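Local coordinates for acyl-CoA N-acyltransferases (NAT) superfamily protein (Arabidopsis thaliana, PDB 6TH0) that binds acetyl-CoA and probably transfers its acetyl group to the N-terminal methionine of transmembrane proteins and to lysines of proteins, at residues 84-87 / 88-91; 102-105 / 106-109; 120-123 / 124-128; 144-147 / 148-151; 161-165 / 166-170. All blocks are in the same frame, centred on the assembly; numbering follows the deposited sequence.

The five contacts sample the turns and helix ends of a GNAT domain, some of which bind the cofactor while others only join strands and helices. Interactions 2 and 4 both touch acetyl-CoA and come within about 5 Å of each other at their nearest atoms: residues 102-109 hold the pantetheine and pyrophosphate, residues 144-151 the 3'-phosphate. Interaction 5 forms a hairpin whose Y162 side chain lies about 4 Å from the cofactor. Interaction 3 ends helix 111-123, with the V120 side chain about 13 Å from the cofactor. It touches interaction 1, where K89 O lies 3.7 Å from V128 CG2. Interaction 1 lies away from the binding site, its centre about 41 Å from that of interaction 2.

Interaction 1 of 5, residues 84-87 / 88-91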
# COMPACT_ATOMS: atom_id res chain seq x y z
N ARG A 84 -0.02 18.99 -12.46
CA ARG A 84 0.51 20.16 -13.14
C ARG A 84 2.00 19.94 -13.25
O ARG A 84 2.70 19.89 -12.23
CB ARG A 84 0.19 21.45 -12.38
CG ARG A 84 -1.25 21.95 -12.55
CD ARG A 84 -1.35 23.45 -12.35
NE ARG A 84 -1.06 23.86 -10.98
CZ ARG A 84 0.14 24.25 -10.55
NH1 ARG A 84 1.16 24.30 -11.39
NH2 ARG A 84 0.31 24.60 -9.29
N TYR A 85 2.49 19.80 -14.48
CA TYR A 85 3.90 19.52 -14.72
C TYR A 85 4.69 20.80 -14.86
O TYR A 85 4.40 21.62 -15.73
CB TYR A 85 4.07 18.67 -15.98
CG TYR A 85 3.65 17.24 -15.78
CD1 TYR A 85 4.50 16.36 -15.14
CD2 TYR A 85 2.42 16.78 -16.22
CE1 TYR A 85 4.13 15.06 -14.94
CE2 TYR A 85 2.05 15.49 -16.03
CZ TYR A 85 2.91 14.63 -15.39
OH TYR A 85 2.56 13.34 -15.20
N ASP A 86 5.75 20.92 -14.08
CA ASP A 86 6.64 22.07 -14.13
C ASP A 86 7.84 21.64 -14.96
O ASP A 86 8.54 20.70 -14.60
CB ASP A 86 7.06 22.50 -12.73
CG ASP A 86 8.07 23.62 -12.74
OD1 ASP A 86 8.33 24.17 -13.83
OD2 ASP A 86 8.60 23.95 -11.66
N SER A 87 8.08 22.35 -16.06
CA SER A 87 9.14 21.92 -16.97
C SER A 87 10.49 21.81 -16.26
O SER A 87 11.28 20.93 -16.58
CB SER A 87 9.23 22.88 -18.15
OG SER A 87 10.34 22.58 -18.98
N SER A 88 10.75 22.68 -15.28
CA SER A 88 12.07 22.74 -14.65
C SER A 88 12.36 21.57 -13.71
O SER A 88 13.53 21.26 -13.48
CB SER A 88 12.21 24.05 -13.89
OG SER A 88 11.43 24.03 -12.71
N LYS A 89 11.34 20.92 -13.14
CA LYS A 89 11.63 19.88 -12.17
C LYS A 89 11.86 18.50 -12.78
O LYS A 89 12.43 17.62 -12.11
CB LYS A 89 10.51 19.79 -11.12
CG LYS A 89 10.36 21.07 -10.28
CD LYS A 89 9.45 20.86 -9.07
CE LYS A 89 9.18 22.16 -8.31
NZ LYS A 89 10.43 22.89 -7.93
N GLY A 90 11.42 18.27 -14.01
CA GLY A 90 11.47 16.94 -14.59
C GLY A 90 10.14 16.23 -14.40
O GLY A 90 9.17 16.78 -13.87
N GLU A 91 10.09 14.97 -14.82
CA GLU A 91 8.82 14.26 -14.83
C GLU A 91 8.38 13.89 -13.42
O GLU A 91 7.22 14.12 -13.04
CB GLU A 91 8.94 13.01 -15.70
CG GLU A 91 7.61 12.44 -16.12
CD GLU A 91 7.74 11.04 -16.67
OE1 GLU A 91 8.60 10.81 -17.56
OE2 GLU A 91 6.98 10.16 -16.20
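S88 meets the carboxylate of D86 with both its backbone N and its hydroxyl. The amide N donates to D86 OD1 over 3.2 Å, a fairly straight bond of 163°, while S88 OG donates to D86 OD2 at 3.0 Å. Each donor stands above the carboxylate plane, and the group is therefore gripped through both oxygens by a single neighbour. D86 makes this possible by holding CG anti to its backbone N (chi1 175°), which swings the acid forward along the chain.

At K89 the backbone takes over: its N binds D86 O at 3.2 Å and closes the turn. The lysine side chain crosses that of D86 obliquely, laying CG 3.6 Å from D86 OD2. NZ stops 4.3 Å from the same oxygen, too far for a salt bridge, though the opposite charges probably still attract. Were D86 replaced by an alanine, both S88 donors would probably be left without their carboxylate, and K89 without the opposite charge nearby.

G90 follows with a positive phi of 95°, at backbone angles that would jam a CB against the preceding carbonyl. E91 then brings its carbonyl O to the edge of the Y85 ring, in the ring plane and 3.7 Å from CE1. The two residues share a neighbour outside the turn, since K75 makes a cation-pi contact with Y85 and gives its backbone N to E91 OE2; Y85 OH bonds to S80. What results is an Asx turn nested in a beta turn from D86 to K89, at the surface of the loop that leads from strand 63-73 to strand 93-102.

Interaction 2 of 5, residues 102-105 / 106-109. With ACO (acetyl coenzyme *a), chain C.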
# COMPACT_ATOMS: atom_id res chain seq x y z
N VAL A 102 -3.89 -5.85 8.08
CA VAL A 102 -3.57 -6.04 9.49
C VAL A 102 -4.30 -7.31 9.94
O VAL A 102 -5.45 -7.53 9.54
CB VAL A 102 -3.98 -4.81 10.34
CG1 VAL A 102 -3.70 -5.05 11.81
CG2 VAL A 102 -3.25 -3.52 9.85
N VAL A 103 -3.63 -8.17 10.72
CA VAL A 103 -4.32 -9.39 11.13
C VAL A 103 -5.52 -9.02 12.01
O VAL A 103 -5.48 -8.07 12.81
CB VAL A 103 -3.43 -10.42 11.84
CG1 VAL A 103 -2.17 -10.79 11.00
CG2 VAL A 103 -3.06 -9.97 13.23
N GLU A 104 -6.57 -9.81 11.89
CA GLU A 104 -7.87 -9.47 12.46
C GLU A 104 -7.77 -9.07 13.93
O GLU A 104 -8.33 -8.05 14.35
CB GLU A 104 -8.81 -10.66 12.23
CG GLU A 104 -10.28 -10.31 12.06
CD GLU A 104 -11.07 -11.41 11.35
OE1 GLU A 104 -10.46 -12.38 10.84
OE2 GLU A 104 -12.31 -11.27 11.26
N THR A 105 -7.03 -9.83 14.74
CA THR A 105 -6.98 -9.52 16.16
C THR A 105 -6.17 -8.28 16.50
O THR A 105 -6.14 -7.87 17.67
CB THR A 105 -6.44 -10.73 16.93
OG1 THR A 105 -5.17 -11.12 16.39
CG2 THR A 105 -7.41 -11.89 16.84
N TYR A 106 -5.48 -7.66 15.53
CA TYR A 106 -4.74 -6.43 15.78
C TYR A 106 -5.43 -5.20 15.20
O TYR A 106 -4.84 -4.11 15.22
CB TYR A 106 -3.31 -6.54 15.21
CG TYR A 106 -2.35 -7.30 16.10
CD1 TYR A 106 -2.28 -8.68 16.06
CD2 TYR A 106 -1.52 -6.63 16.99
CE1 TYR A 106 -1.41 -9.38 16.88
CE2 TYR A 106 -0.65 -7.32 17.81
CZ TYR A 106 -0.60 -8.69 17.75
OH TYR A 106 0.27 -9.39 18.56
N ARG A 107 -6.64 -5.34 14.69
CA ARG A 107 -7.29 -4.24 14.00
C ARG A 107 -7.89 -3.23 14.97
O ARG A 107 -8.09 -3.49 16.15
CB ARG A 107 -8.36 -4.78 13.05
CG ARG A 107 -7.74 -5.47 11.87
CD ARG A 107 -8.77 -6.06 10.94
NE ARG A 107 -8.12 -6.93 9.98
CZ ARG A 107 -8.75 -7.72 9.13
NH1 ARG A 107 -10.08 -7.73 9.10
NH2 ARG A 107 -8.06 -8.50 8.31
N LYS A 108 -8.14 -2.03 14.44
CA LYS A 108 -8.74 -0.93 15.21
C LYS A 108 -7.80 -0.42 16.29
O LYS A 108 -8.25 0.00 17.36
CB LYS A 108 -10.10 -1.33 15.80
CG LYS A 108 -11.08 -1.78 14.73
CD LYS A 108 -12.50 -1.40 15.08
CE LYS A 108 -13.25 -0.97 13.82
NZ LYS A 108 -14.53 -0.24 14.11
N ARG A 109 -6.49 -0.48 16.03
CA ARG A 109 -5.49 0.07 16.94
C ARG A 109 -4.63 1.13 16.26
O ARG A 109 -3.69 1.64 16.88
CB ARG A 109 -4.61 -1.06 17.49
CG ARG A 109 -5.40 -2.13 18.24
CD ARG A 109 -4.51 -3.18 18.88
NE ARG A 109 -5.31 -4.32 19.34
CZ ARG A 109 -4.81 -5.43 19.88
NH1 ARG A 109 -5.62 -6.40 20.26
NH2 ARG A 109 -3.50 -5.57 20.02
N1A ACO C . -9.47 2.83 19.71
C2A ACO C . -10.61 2.53 18.99
N3A ACO C . -10.84 2.53 17.67
C4A ACO C . -9.70 2.89 16.95
C5A ACO C . -8.45 3.22 17.55
C6A ACO C . -8.38 3.18 18.95
N6A ACO C . -7.21 3.49 19.59
N7A ACO C . -7.49 3.54 16.58
C8A ACO C . -8.15 3.40 15.41
N9A ACO C . -9.48 3.02 15.58
C1B ACO C . -10.49 2.79 14.54
C2B ACO C . -10.40 3.81 13.31
O2B ACO C . -11.03 4.98 13.64
C3B ACO C . -11.30 2.89 12.36
O3B ACO C . -12.54 3.01 12.84
P3B ACO C . -13.84 2.88 11.54
O7A ACO C . -13.69 1.40 11.33
O8A ACO C . -15.10 3.36 12.24
O9A ACO C . -13.23 3.76 10.47
C4B ACO C . -10.70 1.47 12.61
O4B ACO C . -10.30 1.44 14.02
C5B ACO C . -9.54 1.14 11.65
O5B ACO C . -8.56 2.13 11.69
P1A ACO C . -7.08 1.40 11.81
O1A ACO C . -7.01 0.63 13.07
O2A ACO C . -6.05 2.43 11.46
O3A ACO C . -6.90 0.24 10.59
P2A ACO C . -6.73 -1.27 11.07
O4A ACO C . -5.37 -1.54 11.61
O5A ACO C . -7.94 -1.84 11.77
O6A ACO C . -6.68 -2.15 9.58
CBP ACO C . -7.53 -2.54 7.36
CCP ACO C . -7.52 -1.58 8.63
CDP ACO C . -6.15 -2.49 6.75
CEP ACO C . -8.59 -2.07 6.36
CAP ACO C . -7.86 -3.95 7.92
OAP ACO C . -9.23 -4.04 8.31
C9P ACO C . -7.61 -5.09 6.94
O9P ACO C . -6.56 -5.70 6.96
N8P ACO C . -8.63 -5.47 6.10
C7P ACO C . -8.46 -6.59 5.11
C6P ACO C . -7.45 -6.23 4.06
C5P ACO C . -8.01 -5.07 3.31
O5P ACO C . -9.19 -4.92 3.04
N4P ACO C . -7.09 -4.12 2.90
C3P ACO C . -7.66 -2.98 2.18
C2P ACO C . -6.65 -2.45 1.22
S1P ACO C . -7.43 -1.03 0.31
C ACO C . -8.13 -2.00 -1.02
O ACO C . -9.31 -2.22 -1.12
CH3 ACO C . -7.21 -2.56 -1.98
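R107 and Y106 carry most of this contact, and both fold back on the end of strand 93-102. The arginine chain, extended from CG to NE (chi2 178°, chi3 -168°), reaches side-on to a single atom, V102 O: NE binds it at 2.8 Å and NH2 at 3.0 Å. That oxygen lies in the guanidinium plane, whose two faces are covered by C9P of acetyl-CoA and by E104 CA. Backbone bonds tighten the same turn, with R107 N donating to E104 O and Y106 N to V103 O.

The Y106 ring lies alongside V103, whose CG2 meets the ring edge tightly at CD1, 3.2 Å away. V102 CG1 packs against Y106 CB at 3.7 Å, and the tyrosine OH is taken by D52.

V102 also faces the cofactor, giving its N to O9P of acetyl-CoA at 2.9 Å. The sequence from R107 to A112 fits the R-x-x-G-x-A signature of the GNAT fold, and K108 N donates to O5A of the pyrophosphate at 2.7 Å. Thus one oxygen, V102 O, takes up two arginine N-H groups, while the backbone N of V102 at the strand end and that of K108 in the turn bind the cofactor itself.

Interaction 3 of 5, residues 120-123 / 124-128; sequences VKYS and SGIPV
V120 O receives two donors as helix 111-123 runs out, S124 N at 3.0 Å and S123 OG at 2.9 Å, both from the same face of its carbonyl plane. One step on, K121 O is met from above its plane by S124 OG at 2.9 Å. This hydroxyl gets there by sitting between its own backbone N and carbonyl carbon (chi1 63°), folded back over the last turn.

Y122 serves twice. Its O accepts from G125 N at 3.0 Å, tightening the helical turn, and one face of its ring is covered by I126 CD1, 4.0 Å from CZ. W48 also meets this ring.

S123 is buried, its side chain packed on C129 and V132 of strand 129-137. Its O takes only a weak bond from I126 N, at 3.5 Å, as the chain departs for that strand. Putting an alanine at S123 would probably leave V120 O with S124 N alone and lose the side-chain tie within the last turn.

The two hydroxyls therefore do different work. At V120 O, which already has the amide of S124, that of S123 is an extra donor; at K121 O, where G125 N stays 3.7 Å away, that of S124 stands in for a backbone amide.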
# COMPACT_ATOMS: atom_id res chain seq x y z
N VAL A 120 3.59 7.52 3.02
CA VAL A 120 3.56 8.95 2.74
C VAL A 120 4.87 9.60 3.17
O VAL A 120 5.44 10.42 2.44
CB VAL A 120 2.35 9.60 3.44
CG1 VAL A 120 2.38 11.13 3.25
CG2 VAL A 120 1.06 8.98 2.96
N LYS A 121 5.36 9.24 4.35
CA LYS A 121 6.64 9.77 4.82
C LYS A 121 7.78 9.36 3.88
O LYS A 121 8.72 10.13 3.66
CB LYS A 121 6.89 9.29 6.25
CG LYS A 121 6.21 10.17 7.29
CD LYS A 121 6.21 9.58 8.71
CE LYS A 121 7.54 9.00 9.15
NZ LYS A 121 7.29 7.98 10.22
N TYR A 122 7.71 8.15 3.33
CA TYR A 122 8.70 7.72 2.36
C TYR A 122 8.63 8.56 1.09
O TYR A 122 9.65 9.06 0.61
CB TYR A 122 8.52 6.23 2.03
CG TYR A 122 9.51 5.74 0.99
CD1 TYR A 122 10.82 5.44 1.35
CD2 TYR A 122 9.14 5.58 -0.34
CE1 TYR A 122 11.74 5.00 0.41
CE2 TYR A 122 10.06 5.14 -1.29
CZ TYR A 122 11.35 4.85 -0.90
OH TYR A 122 12.27 4.41 -1.82
N SER A 123 7.42 8.74 0.55
CA SER A 123 7.27 9.47 -0.71
C SER A 123 7.71 10.92 -0.58
O SER A 123 8.17 11.52 -1.56
CB SER A 123 5.82 9.41 -1.18
OG SER A 123 5.00 10.29 -0.43
N SER A 124 7.57 11.50 0.61
CA SER A 124 7.95 12.89 0.78
C SER A 124 9.46 13.08 0.82
O SER A 124 9.93 14.22 0.78
CB SER A 124 7.30 13.46 2.05
OG SER A 124 7.75 12.79 3.21
N GLY A 125 10.24 12.00 0.89
CA GLY A 125 11.69 12.09 0.95
C GLY A 125 12.37 11.95 -0.40
O GLY A 125 13.56 12.27 -0.54
N ILE A 126 11.63 11.53 -1.41
CA ILE A 126 12.17 11.30 -2.75
C ILE A 126 12.04 12.61 -3.51
O ILE A 126 10.92 13.14 -3.61
CB ILE A 126 11.45 10.17 -3.49
CG1 ILE A 126 11.34 8.92 -2.62
CG2 ILE A 126 12.16 9.86 -4.82
CD1 ILE A 126 12.64 8.47 -2.01
N PRO A 127 13.13 13.19 -4.05
CA PRO A 127 13.07 14.60 -4.47
C PRO A 127 11.85 14.97 -5.31
O PRO A 127 11.08 15.83 -4.89
CB PRO A 127 14.38 14.79 -5.27
CG PRO A 127 14.85 13.40 -5.59
CD PRO A 127 14.39 12.54 -4.45
N VAL A 128 11.66 14.35 -6.47
CA VAL A 128 10.54 14.73 -7.34
C VAL A 128 9.37 13.74 -7.22
O VAL A 128 8.61 13.56 -8.17
CB VAL A 128 10.98 14.92 -8.80
CG1 VAL A 128 9.85 15.58 -9.58
CG2 VAL A 128 12.23 15.81 -8.84

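Interaction 4 of 5, residues 144-147 / 148-151; sequences IRLY and KRMS. With ACO (acetyl coenzyme *a), chain C.
R145 and R149, one turn apart on helix 141-149 of the GNAT fold, converge on the 3'-phosphate of acetyl-CoA. R145 presents its guanidinium edge, with the phosphorus in its plane: NE binds O9A at 3.0 Å and NH1 binds O7A at 3.1 Å, both bonds nearly straight. A bend at chi3 (-57°) turns that edge to the phosphate. R149 adds NH2 to the same O9A, in a bent bond whose exact length is doubtful. Two positive groups so gathered would probably stabilise the negative charge of the phosphate.

Further out, the R149 guanidinium is sandwiched, O2B of the ribose over one face and R145 O over the other. L146 supports its rim, CD1 lying 3.7 Å from R149 NH1, and packs behind on A112 and I116 of helix 111-123. Y147 is buried against L100 and I97 of strand 93-102 and meets F152 edge-to-face, seating the helix on the sheet.

Backbone bonds set the spacing of the two arginines, R149 N to R145 O at 2.9 Å being the one that joins them directly. The helix then stops in a Schellman motif: S151, with positive phi, gives its N to K148 O at 2.9 Å, and F152 N turns back to Y147 O.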
# COMPACT_ATOMS: atom_id res chain seq x y z
N ILE A 144 -12.16 2.84 2.62
CA ILE A 144 -12.50 4.20 2.21
C ILE A 144 -12.37 5.17 3.37
O ILE A 144 -11.76 6.24 3.24
CB ILE A 144 -13.92 4.23 1.60
CG1 ILE A 144 -13.95 3.40 0.31
CG2 ILE A 144 -14.41 5.66 1.41
CD1 ILE A 144 -15.35 3.19 -0.25
N ARG A 145 -12.95 4.84 4.54
CA ARG A 145 -12.85 5.73 5.70
C ARG A 145 -11.39 5.94 6.12
O ARG A 145 -11.02 7.03 6.56
CB ARG A 145 -13.66 5.18 6.87
CG ARG A 145 -15.16 5.12 6.62
CD ARG A 145 -15.98 4.88 7.90
NE ARG A 145 -15.60 3.66 8.60
CZ ARG A 145 -16.16 2.46 8.39
NH1 ARG A 145 -15.75 1.41 9.08
NH2 ARG A 145 -17.11 2.32 7.48
N LEU A 146 -10.58 4.89 6.03
CA LEU A 146 -9.17 4.97 6.44
C LEU A 146 -8.40 5.94 5.55
O LEU A 146 -7.66 6.80 6.04
CB LEU A 146 -8.54 3.57 6.38
CG LEU A 146 -7.04 3.43 6.64
CD1 LEU A 146 -6.69 3.92 8.03
CD2 LEU A 146 -6.60 1.96 6.45
N TYR A 147 -8.53 5.80 4.25
CA TYR A 147 -7.74 6.67 3.38
C TYR A 147 -8.24 8.11 3.46
O TYR A 147 -7.44 9.05 3.46
CB TYR A 147 -7.74 6.11 1.96
CG TYR A 147 -6.74 4.97 1.82
CD1 TYR A 147 -5.37 5.21 1.79
CD2 TYR A 147 -7.17 3.64 1.76
CE1 TYR A 147 -4.46 4.19 1.68
CE2 TYR A 147 -6.26 2.61 1.65
CZ TYR A 147 -4.91 2.89 1.62
OH TYR A 147 -4.00 1.87 1.50
N LYS A 148 -9.56 8.30 3.56
CA LYS A 148 -10.11 9.64 3.78
C LYS A 148 -9.56 10.24 5.07
O LYS A 148 -9.22 11.44 5.12
CB LYS A 148 -11.63 9.58 3.80
CG LYS A 148 -12.29 10.94 3.84
CD LYS A 148 -13.80 10.83 3.65
CE LYS A 148 -14.50 12.15 3.96
NZ LYS A 148 -14.37 12.54 5.39
N ARG A 149 -9.44 9.43 6.12
CA ARG A 149 -8.93 9.91 7.40
C ARG A 149 -7.48 10.37 7.27
O ARG A 149 -7.06 11.30 7.97
CB ARG A 149 -9.00 8.79 8.43
CG ARG A 149 -8.68 9.17 9.86
CD ARG A 149 -8.86 7.97 10.78
NE ARG A 149 -10.20 7.40 10.74
CZ ARG A 149 -10.49 6.16 10.34
NH1 ARG A 149 -9.53 5.34 9.93
NH2 ARG A 149 -11.75 5.74 10.34
N MET A 150 -6.73 9.73 6.38
CA MET A 150 -5.36 10.09 6.04
C MET A 150 -5.27 11.26 5.07
O MET A 150 -4.17 11.55 4.58
CB MET A 150 -4.63 8.88 5.47
CG MET A 150 -4.42 7.74 6.46
SD MET A 150 -3.59 8.36 7.93
CE MET A 150 -2.00 8.84 7.26
N SER A 151 -6.39 11.89 4.74
CA SER A 151 -6.45 13.03 3.83
C SER A 151 -6.29 12.66 2.36
O SER A 151 -6.02 13.56 1.55
CB SER A 151 -5.40 14.10 4.17
OG SER A 151 -5.69 14.74 5.40
N1A ACO C . -9.47 2.83 19.71
C2A ACO C . -10.61 2.53 18.99
N3A ACO C . -10.84 2.53 17.67
C4A ACO C . -9.70 2.89 16.95
C5A ACO C . -8.45 3.22 17.55
C6A ACO C . -8.38 3.18 18.95
N6A ACO C . -7.21 3.49 19.59
N7A ACO C . -7.49 3.54 16.58
C8A ACO C . -8.15 3.40 15.41
N9A ACO C . -9.48 3.02 15.58
C1B ACO C . -10.49 2.79 14.54
C2B ACO C . -10.40 3.81 13.31
O2B ACO C . -11.03 4.98 13.64
C3B ACO C . -11.30 2.89 12.36
O3B ACO C . -12.54 3.01 12.84
P3B ACO C . -13.84 2.88 11.54
O7A ACO C . -13.69 1.40 11.33
O8A ACO C . -15.10 3.36 12.24
O9A ACO C . -13.23 3.76 10.47
C4B ACO C . -10.70 1.47 12.61
O4B ACO C . -10.30 1.44 14.02
C5B ACO C . -9.54 1.14 11.65
O5B ACO C . -8.56 2.13 11.69
P1A ACO C . -7.08 1.40 11.81
O1A ACO C . -7.01 0.63 13.07
O2A ACO C . -6.05 2.43 11.46
O3A ACO C . -6.90 0.24 10.59
P2A ACO C . -6.73 -1.27 11.07
O4A ACO C . -5.37 -1.54 11.61
O5A ACO C . -7.94 -1.84 11.77
O6A ACO C . -6.68 -2.15 9.58
CBP ACO C . -7.53 -2.54 7.36
CCP ACO C . -7.52 -1.58 8.63
CDP ACO C . -6.15 -2.49 6.75
CEP ACO C . -8.59 -2.07 6.36
CAP ACO C . -7.86 -3.95 7.92
OAP ACO C . -9.23 -4.04 8.31
C9P ACO C . -7.61 -5.09 6.94
O9P ACO C . -6.56 -5.70 6.96
N8P ACO C . -8.63 -5.47 6.10
C7P ACO C . -8.46 -6.59 5.11
C6P ACO C . -7.45 -6.23 4.06
C5P ACO C . -8.01 -5.07 3.31
O5P ACO C . -9.19 -4.92 3.04
N4P ACO C . -7.09 -4.12 2.90
C3P ACO C . -7.66 -2.98 2.18
C2P ACO C . -6.65 -2.45 1.22
S1P ACO C . -7.43 -1.03 0.31
C ACO C . -8.13 -2.00 -1.02
O ACO C . -9.31 -2.22 -1.12
CH3 ACO C . -7.21 -2.56 -1.98

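Interaction 5 of 5, residues 161-165 / 166-170; sequences FYLIN and GQHFD
Strands 161-164 and 167-170 run antiparallel, their axes 4.6 Å apart at closest approach and their directions at 147°, a twisted hairpin. I164 and Q167 form a hydrogen-bonded pair, I164 N to Q167 O at 2.8 Å and Q167 N to I164 O at 3.0 Å, which closes a type I' turn over N165 and G166. Both turn residues have positive phi, and at G166 a CB would clash with N165 O. L163 and H168 are a non-hydrogen-bonded pair, followed by the hydrogen-bonded pair Y162 and F169. There F161 and Y162 both face F169, a classic beta bulge.

On one face of the hairpin L163 lays CD1 over the H168 ring, 4.0 Å from its centroid and almost on the normal, a CH-pi contact. The same CD1 also reaches G166 C at 3.6 Å, so that one methyl touches both the imidazole and the turn. On the other face I164 and F169 cross at about a right angle, CB of the isoleucine 4.1 Å from F169 CE2, while the edge of that ring meets I164 O in its plane. Y162 shares this face, its CB 4.4 Å from F169 CB, and its side chain packs on I137 and touches acetyl-CoA. At the bulge end D170 makes a salt bridge to R157.

Backbone bonds thus fix the register, and side-chain packing differs by face: a leucine on an imidazole at the surface, and on the other side I164, F169 and Y162, the last of which also touches acetyl-CoA.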
# COMPACT_ATOMS: atom_id res chain seq x y z
N PHE A 161 -12.59 -2.98 -12.26
CA PHE A 161 -11.15 -2.90 -12.03
C PHE A 161 -10.60 -4.23 -11.50
O PHE A 161 -9.54 -4.68 -11.93
CB PHE A 161 -10.86 -1.77 -11.04
CG PHE A 161 -9.40 -1.44 -10.92
CD1 PHE A 161 -8.77 -0.65 -11.87
CD2 PHE A 161 -8.67 -1.89 -9.83
CE1 PHE A 161 -7.42 -0.35 -11.76
CE2 PHE A 161 -7.32 -1.58 -9.71
CZ PHE A 161 -6.70 -0.81 -10.67
N TYR A 162 -11.29 -4.82 -10.54
CA TYR A 162 -10.86 -6.00 -9.80
C TYR A 162 -11.62 -7.25 -10.25
O TYR A 162 -12.79 -7.18 -10.63
CB TYR A 162 -11.05 -5.79 -8.30
CG TYR A 162 -10.09 -4.80 -7.68
CD1 TYR A 162 -8.73 -5.01 -7.74
CD2 TYR A 162 -10.56 -3.68 -7.00
CE1 TYR A 162 -7.84 -4.12 -7.17
CE2 TYR A 162 -9.66 -2.78 -6.41
CZ TYR A 162 -8.31 -3.02 -6.50
OH TYR A 162 -7.41 -2.15 -5.94
N LEU A 163 -10.93 -8.39 -10.19
CA LEU A 163 -11.54 -9.68 -10.45
C LEU A 163 -11.27 -10.56 -9.24
O LEU A 163 -10.11 -10.85 -8.93
CB LEU A 163 -10.97 -10.32 -11.73
CG LEU A 163 -11.38 -11.75 -12.07
CD1 LEU A 163 -12.89 -11.86 -12.23
CD2 LEU A 163 -10.67 -12.23 -13.32
N ILE A 164 -12.34 -10.94 -8.53
CA ILE A 164 -12.23 -11.66 -7.26
C ILE A 164 -13.22 -12.81 -7.26
O ILE A 164 -14.44 -12.58 -7.33
CB ILE A 164 -12.48 -10.74 -6.05
CG1 ILE A 164 -11.57 -9.50 -6.12
CG2 ILE A 164 -12.26 -11.51 -4.76
CD1 ILE A 164 -11.87 -8.49 -5.08
N ASN A 165 -12.72 -14.03 -7.15
CA ASN A 165 -13.55 -15.23 -7.15
C ASN A 165 -14.44 -15.25 -8.40
O ASN A 165 -15.64 -15.51 -8.34
CB ASN A 165 -14.38 -15.33 -5.88
CG ASN A 165 -14.78 -16.76 -5.56
OD1 ASN A 165 -14.13 -17.70 -6.00
ND2 ASN A 165 -15.85 -16.93 -4.78
N GLY A 166 -13.82 -14.95 -9.54
CA GLY A 166 -14.51 -14.89 -10.81
C GLY A 166 -15.61 -13.86 -10.91
O GLY A 166 -16.48 -13.96 -11.77
N GLN A 167 -15.61 -12.85 -10.05
CA GLN A 167 -16.60 -11.79 -10.08
C GLN A 167 -15.86 -10.46 -10.23
O GLN A 167 -14.83 -10.25 -9.58
CB GLN A 167 -17.46 -11.84 -8.79
CG GLN A 167 -18.78 -11.10 -8.84
CD GLN A 167 -19.62 -11.31 -7.59
OE1 GLN A 167 -19.27 -12.11 -6.72
NE2 GLN A 167 -20.76 -10.62 -7.51
N HIS A 168 -16.37 -9.58 -11.08
CA HIS A 168 -15.76 -8.26 -11.26
C HIS A 168 -16.32 -7.25 -10.26
O HIS A 168 -17.52 -7.23 -9.97
CB HIS A 168 -15.95 -7.74 -12.69
CG HIS A 168 -15.02 -8.37 -13.68
ND1 HIS A 168 -15.38 -9.45 -14.45
CD2 HIS A 168 -13.74 -8.09 -14.00
CE1 HIS A 168 -14.37 -9.80 -15.22
NE2 HIS A 168 -13.36 -8.99 -14.96
N PHE A 169 -15.43 -6.41 -9.73
CA PHE A 169 -15.79 -5.38 -8.77
C PHE A 169 -15.15 -4.06 -9.17
O PHE A 169 -14.05 -4.05 -9.72
CB PHE A 169 -15.34 -5.76 -7.37
CG PHE A 169 -16.07 -6.92 -6.81
CD1 PHE A 169 -17.28 -6.75 -6.15
CD2 PHE A 169 -15.58 -8.21 -6.99
CE1 PHE A 169 -17.96 -7.83 -5.64
CE2 PHE A 169 -16.27 -9.30 -6.49
CZ PHE A 169 -17.46 -9.11 -5.82
N ASP A 170 -15.83 -2.96 -8.85
CA ASP A 170 -15.32 -1.63 -9.15
C ASP A 170 -14.30 -1.20 -8.09
O ASP A 170 -14.23 -1.76 -6.98
CB ASP A 170 -16.46 -0.61 -9.19
CG ASP A 170 -17.48 -0.91 -10.27
OD1 ASP A 170 -17.22 -1.78 -11.13
OD2 ASP A 170 -18.55 -0.26 -10.26